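Local coordinates for flagellar motor switch protein fliG (Aquifex aeolicus, PDB 3HJL) that probably forms part of the rotor-mounted switch complex at the base of the flagellar basal body, where the direction of flagellar rotation is set, at residues D226-L229 and E230-R234; V175-L178 and A179-L183. One frame throughout, in Å; residues are numbered along the deposited sequence.

Followed from the N terminus, the chain reaches interaction 2 first, at 175-183 inside helix 172-193 of the FliG middle domain, and then interaction 1, at 226-234 on helix 227-237 within the FliG C-terminal domain range. In each, the two segments adjoin without a gap, so neither contact closes a loop; both record i to i+4 geometry within a helix, interaction 1 including its first turn. They run in series, neither nested nor crossing. The centres of interaction 1 and interaction 2 are about 35 Å apart, and the nearest atoms of interaction 1 and interaction 2 about 22 Å apart. Interaction 2 faces helices 93-114, 118-125 and 130-137, whereas interaction 1 faces helices 199-209 and 212-225.

Interaction 1 (D226-L229 and E230-R234)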
ATOM      1  N   ASP A 226     -10.849  14.165 -12.660  1.00 77.53           N
ATOM      2  CA  ASP A 226      -9.462  13.740 -12.888  1.00 73.78           C
ATOM      3  C   ASP A 226      -8.925  14.398 -14.187  1.00 69.64           C
ATOM      4  O   ASP A 226      -9.044  13.823 -15.272  1.00 64.13           O
ATOM      5  CB  ASP A 226      -9.424  12.200 -12.984  1.00 69.76           C
ATOM      6  CG  ASP A 226      -8.014  11.618 -12.868  1.00 68.78           C
ATOM      7  OD1 ASP A 226      -7.014  12.349 -13.040  1.00 72.43           O
ATOM      8  OD2 ASP A 226      -7.911  10.392 -12.633  1.00 67.70           O
ATOM      9  N   PRO A 227      -8.322  15.604 -14.076  1.00 68.96           N
ATOM     10  CA  PRO A 227      -7.806  16.284 -15.279  1.00 69.73           C
ATOM     11  C   PRO A 227      -6.578  15.615 -15.919  1.00 69.07           C
ATOM     12  O   PRO A 227      -6.292  15.865 -17.094  1.00 62.68           O
ATOM     13  CB  PRO A 227      -7.452  17.683 -14.767  1.00 65.24           C
ATOM     14  CG  PRO A 227      -7.185  17.505 -13.332  1.00 66.65           C
ATOM     15  CD  PRO A 227      -8.075  16.398 -12.857  1.00 67.20           C
ATOM     16  N   LEU A 228      -5.869  14.788 -15.148  1.00 70.66           N
ATOM     17  CA  LEU A 228      -4.704  14.057 -15.643  1.00 69.64           C
ATOM     18  C   LEU A 228      -5.130  12.887 -16.531  1.00 65.24           C
ATOM     19  O   LEU A 228      -4.475  12.615 -17.530  1.00 63.81           O
ATOM     20  CB  LEU A 228      -3.840  13.560 -14.468  1.00 73.07           C
ATOM     21  CG  LEU A 228      -2.355  13.271 -14.743  1.00 72.34           C
ATOM     22  CD1 LEU A 228      -1.541  13.361 -13.448  1.00 67.81           C
ATOM     23  CD2 LEU A 228      -2.145  11.922 -15.423  1.00 66.47           C
ATOM     24  N   LEU A 229      -6.225  12.207 -16.170  1.00 66.46           N
ATOM     25  CA  LEU A 229      -6.716  11.049 -16.950  1.00 68.33           C
ATOM     26  C   LEU A 229      -7.296  11.520 -18.290  1.00 65.68           C
ATOM     27  O   LEU A 229      -7.025  10.916 -19.325  1.00 68.37           O
ATOM     28  CB  LEU A 229      -7.776  10.239 -16.174  1.00 64.86           C
ATOM     29  CG  LEU A 229      -7.864   8.708 -16.372  1.00 66.58           C
ATOM     30  CD1 LEU A 229      -9.233   8.183 -15.901  1.00 57.24           C
ATOM     31  CD2 LEU A 229      -7.593   8.249 -17.801  1.00 64.52           C
ATOM     32  N   GLU A 230      -8.095  12.589 -18.252  1.00 66.11           N
ATOM     33  CA  GLU A 230      -8.651  13.203 -19.465  1.00 62.83           C
ATOM     34  C   GLU A 230      -7.548  13.472 -20.478  1.00 62.15           C
ATOM     35  O   GLU A 230      -7.670  13.107 -21.637  1.00 59.67           O
ATOM     36  CB  GLU A 230      -9.341  14.530 -19.124  1.00 61.77           C
ATOM     37  CG  GLU A 230      -9.960  15.275 -20.332  1.00 62.07           C
ATOM     38  CD  GLU A 230     -10.237  16.747 -20.054  1.00 57.87           C
ATOM     39  OE1 GLU A 230      -9.331  17.457 -19.564  1.00 62.76           O
ATOM     40  OE2 GLU A 230     -11.341  17.207 -20.395  1.00 51.96           O
ATOM     41  N   GLU A 231      -6.477  14.113 -20.021  1.00 63.88           N
ATOM     42  CA  GLU A 231      -5.357  14.462 -20.888  1.00 69.33           C
ATOM     43  C   GLU A 231      -4.653  13.240 -21.470  1.00 69.34           C
ATOM     44  O   GLU A 231      -4.315  13.240 -22.649  1.00 71.19           O
ATOM     45  CB  GLU A 231      -4.364  15.373 -20.147  1.00 64.20           C
ATOM     46  CG  GLU A 231      -3.052  15.713 -20.894  1.00 67.06           C
ATOM     47  CD  GLU A 231      -3.240  16.515 -22.181  1.00 65.00           C
ATOM     48  OE1 GLU A 231      -2.209  16.934 -22.751  1.00 70.03           O
ATOM     49  OE2 GLU A 231      -4.386  16.750 -22.616  1.00 52.65           O
ATOM     50  N   ARG A 232      -4.433  12.211 -20.649  1.00 71.15           N
ATOM     51  CA  ARG A 232      -3.825  10.962 -21.128  1.00 73.79           C
ATOM     52  C   ARG A 232      -4.690  10.268 -22.180  1.00 67.70           C
ATOM     53  O   ARG A 232      -4.157   9.651 -23.104  1.00 69.29           O
ATOM     54  CB  ARG A 232      -3.508  10.010 -19.966  1.00 77.02           C
ATOM     55  CG  ARG A 232      -2.349  10.500 -19.102  1.00 80.92           C
ATOM     56  CD  ARG A 232      -1.904   9.495 -18.040  1.00 82.27           C
ATOM     57  NE  ARG A 232      -3.023   8.882 -17.307  1.00 82.42           N
ATOM     58  CZ  ARG A 232      -3.478   7.630 -17.460  1.00 86.23           C
ATOM     59  NH1 ARG A 232      -2.919   6.766 -18.315  1.00 87.28           N
ATOM     60  NH2 ARG A 232      -4.507   7.220 -16.718  1.00 89.34           N
ATOM     61  N   ILE A 233      -6.016  10.388 -22.049  1.00 63.52           N
ATOM     62  CA  ILE A 233      -6.941   9.882 -23.062  1.00 64.67           C
ATOM     63  C   ILE A 233      -6.811  10.681 -24.364  1.00 65.35           C
ATOM     64  O   ILE A 233      -6.692  10.085 -25.437  1.00 68.88           O
ATOM     65  CB  ILE A 233      -8.425   9.909 -22.588  1.00 67.32           C
ATOM     66  CG1 ILE A 233      -8.654   8.917 -21.443  1.00 69.17           C
ATOM     67  CG2 ILE A 233      -9.363   9.543 -23.739  1.00 60.86           C
ATOM     68  CD1 ILE A 233      -9.964   9.128 -20.717  1.00 63.72           C
ATOM     69  N   ARG A 234      -6.805  12.017 -24.259  1.00 65.22           N
ATOM     70  CA  ARG A 234      -6.712  12.900 -25.442  1.00 62.06           C
ATOM     71  C   ARG A 234      -5.411  12.710 -26.224  1.00 63.00           C
ATOM     72  O   ARG A 234      -5.404  12.848 -27.441  1.00 69.85           O
ATOM     73  CB  ARG A 234      -6.850  14.383 -25.066  1.00 60.59           C
ATOM     74  CG  ARG A 234      -8.144  14.765 -24.351  1.00 59.37           C
ATOM     75  CD  ARG A 234      -8.350  16.279 -24.328  1.00 62.76           C
ATOM     76  NE  ARG A 234      -9.482  16.677 -25.175  1.00 63.77           N
ATOM     77  CZ  ARG A 234     -10.742  16.864 -24.754  1.00 64.63           C
ATOM     78  NH1 ARG A 234     -11.087  16.750 -23.460  1.00 68.43           N
ATOM     79  NH2 ARG A 234     -11.676  17.196 -25.638  1.00 64.73           N
TER
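L228 and L229 accept backbone bonds from R232 and I233, with R232 N 3.1 Å from L228 O and I233 N 3.0 Å from L229 O, whereas the bonds E230 N to D226 O and E231 N to P227 O are weak. D226 is the N-cap of helix 227-237: its OD1 accepts from L229 N at 3.2 Å, the donor lying above the carboxylate plane, 72° out of it. The aliphatic chain of R232 touches L228, with R232 CD 3.6 Å from L228 CD2. Bent at chi3 (-45°), R232 turns its guanidinium back toward the two leucines: L228 CD2 lies at its edge, while L229 CD2 approaches R232 NH2 obliquely at 3.4 Å. L229 CD2 also meets I233 CG1 at 3.9 Å. An alanine in place of I233 would probably leave L229 CD2 without this apolar mate and open a gap toward L219, I222 and L207. One turn along the flank, R234 NH1 bridges E230 OE2 at 3.1 Å, edge-on to the guanidinium, and R234 NH2 pairs with E216. Thus helix 227-237 lays E230, I233 and R234 against helix 212-225, while I233 and R232 also reach helix 199-209.

Interaction 2 (V175-L178 and A179-L183); sequences VKEL and AQILL
Four consecutive backbone bonds run from A179, Q180, I181 and L182 back to the carbonyls of V175, K176, E177 and L178. Their lengths are uniform, as expected of a regular alpha-helix: A179 N lies 2.8 Å from V175 O. At the other end of the series, L182 N lies 3.0 Å from L178 O. The Q180 N to K176 O bond is the one lying nearly along the carbonyl direction, at a C=O...N angle of 160°.

Side-chain contacts across the turn are few and of van der Waals kind. K176, extended throughout with CG anti to the backbone N (chi1 -170°), runs alongside Q180 and points the same way. Its CE lies 3.6 Å from Q180 OE1, putting the amide oxygen against a methylene next to the ammonium group, whose charge may make that approach mildly favourable. One position further on, E177 bends at chi2 (58°), which brings its carboxylate over I181: OE2 sits 3.5 Å from I181 CG1 and 3.6 Å from I181 CD1. This is a polar oxygen resting on an aliphatic chain, and a crystal neighbour touches both residues, so their rotamers may partly reflect lattice packing.

Within 175-183, V175, A179 and L182 are buried against neighbouring helices and loops, and K176, E177 and Q180 supply the polar side chains. The segment lies in the FliG middle-domain range of an all-helical, Armadillo-type superhelical fold. L178, which touches T132 of helix 130-137, has its side chain about 12 Å from that of R163, part of the EHPQR motif.

The apolar face is carried by small and branched groups. A179 CB lies 3.4 Å from K176 O, close to the helix backbone, and from there contacts I109, I113 and F136. On helix 93-114, K176 touches D105 and Q180 touches I109. L182 also packs on F136, and on L121, L124 and L125 of helix 118-125.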
ATOM      1  N   VAL A 175       1.441 -13.096  11.412  1.00 60.64           N
ATOM      2  CA  VAL A 175       0.635 -13.941  10.550  1.00 61.07           C
ATOM      3  C   VAL A 175      -0.263 -13.104   9.632  1.00 62.14           C
ATOM      4  O   VAL A 175      -0.395 -13.420   8.452  1.00 61.98           O
ATOM      5  CB  VAL A 175      -0.205 -14.951  11.372  1.00 59.58           C
ATOM      6  CG1 VAL A 175      -1.236 -15.637  10.479  1.00 55.27           C
ATOM      7  CG2 VAL A 175       0.720 -15.991  12.031  1.00 51.76           C
ATOM      8  N   LYS A 176      -0.847 -12.037  10.187  1.00 62.59           N
ATOM      9  CA  LYS A 176      -1.616 -11.043   9.426  1.00 61.09           C
ATOM     10  C   LYS A 176      -0.792 -10.483   8.269  1.00 57.22           C
ATOM     11  O   LYS A 176      -1.245 -10.469   7.133  1.00 68.51           O
ATOM     12  CB  LYS A 176      -2.051  -9.886  10.337  1.00 61.99           C
ATOM     13  CG  LYS A 176      -3.061  -8.920   9.692  1.00 68.27           C
ATOM     14  CD  LYS A 176      -3.180  -7.612  10.476  1.00 63.95           C
ATOM     15  CE  LYS A 176      -4.013  -6.599   9.718  1.00 68.36           C
ATOM     16  NZ  LYS A 176      -4.199  -5.337  10.482  1.00 77.04           N
ATOM     17  N   GLU A 177       0.427 -10.053   8.570  1.00 57.14           N
ATOM     18  CA  GLU A 177       1.351  -9.548   7.556  1.00 59.43           C
ATOM     19  C   GLU A 177       1.683 -10.610   6.497  1.00 53.08           C
ATOM     20  O   GLU A 177       1.742 -10.299   5.324  1.00 63.70           O
ATOM     21  CB  GLU A 177       2.633  -9.026   8.223  1.00 58.95           C
ATOM     22  CG  GLU A 177       3.737  -8.531   7.256  1.00 68.18           C
ATOM     23  CD  GLU A 177       3.275  -7.421   6.325  1.00 67.22           C
ATOM     24  OE1 GLU A 177       2.343  -6.691   6.705  1.00 68.31           O
ATOM     25  OE2 GLU A 177       3.869  -7.261   5.233  1.00 71.57           O
ATOM     26  N   LEU A 178       1.882 -11.850   6.937  1.00 57.72           N
ATOM     27  CA  LEU A 178       2.109 -13.016   6.042  1.00 58.11           C
ATOM     28  C   LEU A 178       0.899 -13.168   5.076  1.00 58.06           C
ATOM     29  O   LEU A 178       1.058 -13.341   3.866  1.00 54.67           O
ATOM     30  CB  LEU A 178       2.259 -14.295   6.904  1.00 66.48           C
ATOM     31  CG  LEU A 178       3.331 -15.365   6.690  1.00 75.39           C
ATOM     32  CD1 LEU A 178       4.756 -14.784   6.688  1.00 66.35           C
ATOM     33  CD2 LEU A 178       3.197 -16.406   7.803  1.00 63.21           C
ATOM     34  N   ALA A 179      -0.300 -13.035   5.630  1.00 55.12           N
ATOM     35  CA  ALA A 179      -1.534 -13.191   4.888  1.00 56.33           C
ATOM     36  C   ALA A 179      -1.738 -12.067   3.875  1.00 54.70           C
ATOM     37  O   ALA A 179      -2.149 -12.325   2.749  1.00 60.93           O
ATOM     38  CB  ALA A 179      -2.715 -13.277   5.866  1.00 54.04           C
ATOM     39  N   GLN A 180      -1.420 -10.834   4.270  1.00 54.52           N
ATOM     40  CA  GLN A 180      -1.507  -9.678   3.374  1.00 61.23           C
ATOM     41  C   GLN A 180      -0.499  -9.739   2.213  1.00 60.23           C
ATOM     42  O   GLN A 180      -0.824  -9.347   1.094  1.00 71.19           O
ATOM     43  CB  GLN A 180      -1.361  -8.364   4.156  1.00 54.37           C
ATOM     44  CG  GLN A 180      -2.506  -8.111   5.145  1.00 56.73           C
ATOM     45  CD  GLN A 180      -2.597  -6.668   5.632  1.00 60.43           C
ATOM     46  OE1 GLN A 180      -2.085  -6.324   6.692  1.00 59.58           O
ATOM     47  NE2 GLN A 180      -3.236  -5.826   4.848  1.00 53.87           N
ATOM     48  N   ILE A 181       0.716 -10.212   2.485  1.00 59.33           N
ATOM     49  CA  ILE A 181       1.726 -10.453   1.426  1.00 57.88           C
ATOM     50  C   ILE A 181       1.256 -11.546   0.452  1.00 57.19           C
ATOM     51  O   ILE A 181       1.540 -11.481  -0.751  1.00 63.07           O
ATOM     52  CB  ILE A 181       3.119 -10.858   2.026  1.00 61.28           C
ATOM     53  CG1 ILE A 181       3.779  -9.664   2.735  1.00 60.06           C
ATOM     54  CG2 ILE A 181       4.084 -11.418   0.933  1.00 49.75           C
ATOM     55  CD1 ILE A 181       4.107  -8.480   1.823  1.00 65.36           C
ATOM     56  N   LEU A 182       0.545 -12.539   0.981  1.00 54.45           N
ATOM     57  CA  LEU A 182       0.003 -13.639   0.178  1.00 51.07           C
ATOM     58  C   LEU A 182      -1.145 -13.095  -0.709  1.00 59.32           C
ATOM     59  O   LEU A 182      -1.222 -13.432  -1.893  1.00 57.44           O
ATOM     60  CB  LEU A 182      -0.465 -14.803   1.091  1.00 59.86           C
ATOM     61  CG  LEU A 182      -0.593 -16.212   0.456  1.00 73.91           C
ATOM     62  CD1 LEU A 182      -0.519 -17.348   1.492  1.00 60.56           C
ATOM     63  CD2 LEU A 182      -1.876 -16.334  -0.363  1.00 75.86           C
ATOM     64  N   LEU A 183      -1.974 -12.197  -0.162  1.00 49.65           N
ATOM     65  CA  LEU A 183      -3.068 -11.576  -0.938  1.00 58.73           C
ATOM     66  C   LEU A 183      -2.560 -10.678  -2.067  1.00 56.52           C
ATOM     67  O   LEU A 183      -3.121 -10.669  -3.146  1.00 60.83           O
ATOM     68  CB  LEU A 183      -4.016 -10.794  -0.017  1.00 61.17           C
ATOM     69  CG  LEU A 183      -4.914 -11.695   0.838  1.00 60.50           C
ATOM     70  CD1 LEU A 183      -5.526 -10.932   2.003  1.00 58.60           C
ATOM     71  CD2 LEU A 183      -5.991 -12.345  -0.046  1.00 48.97           C
TER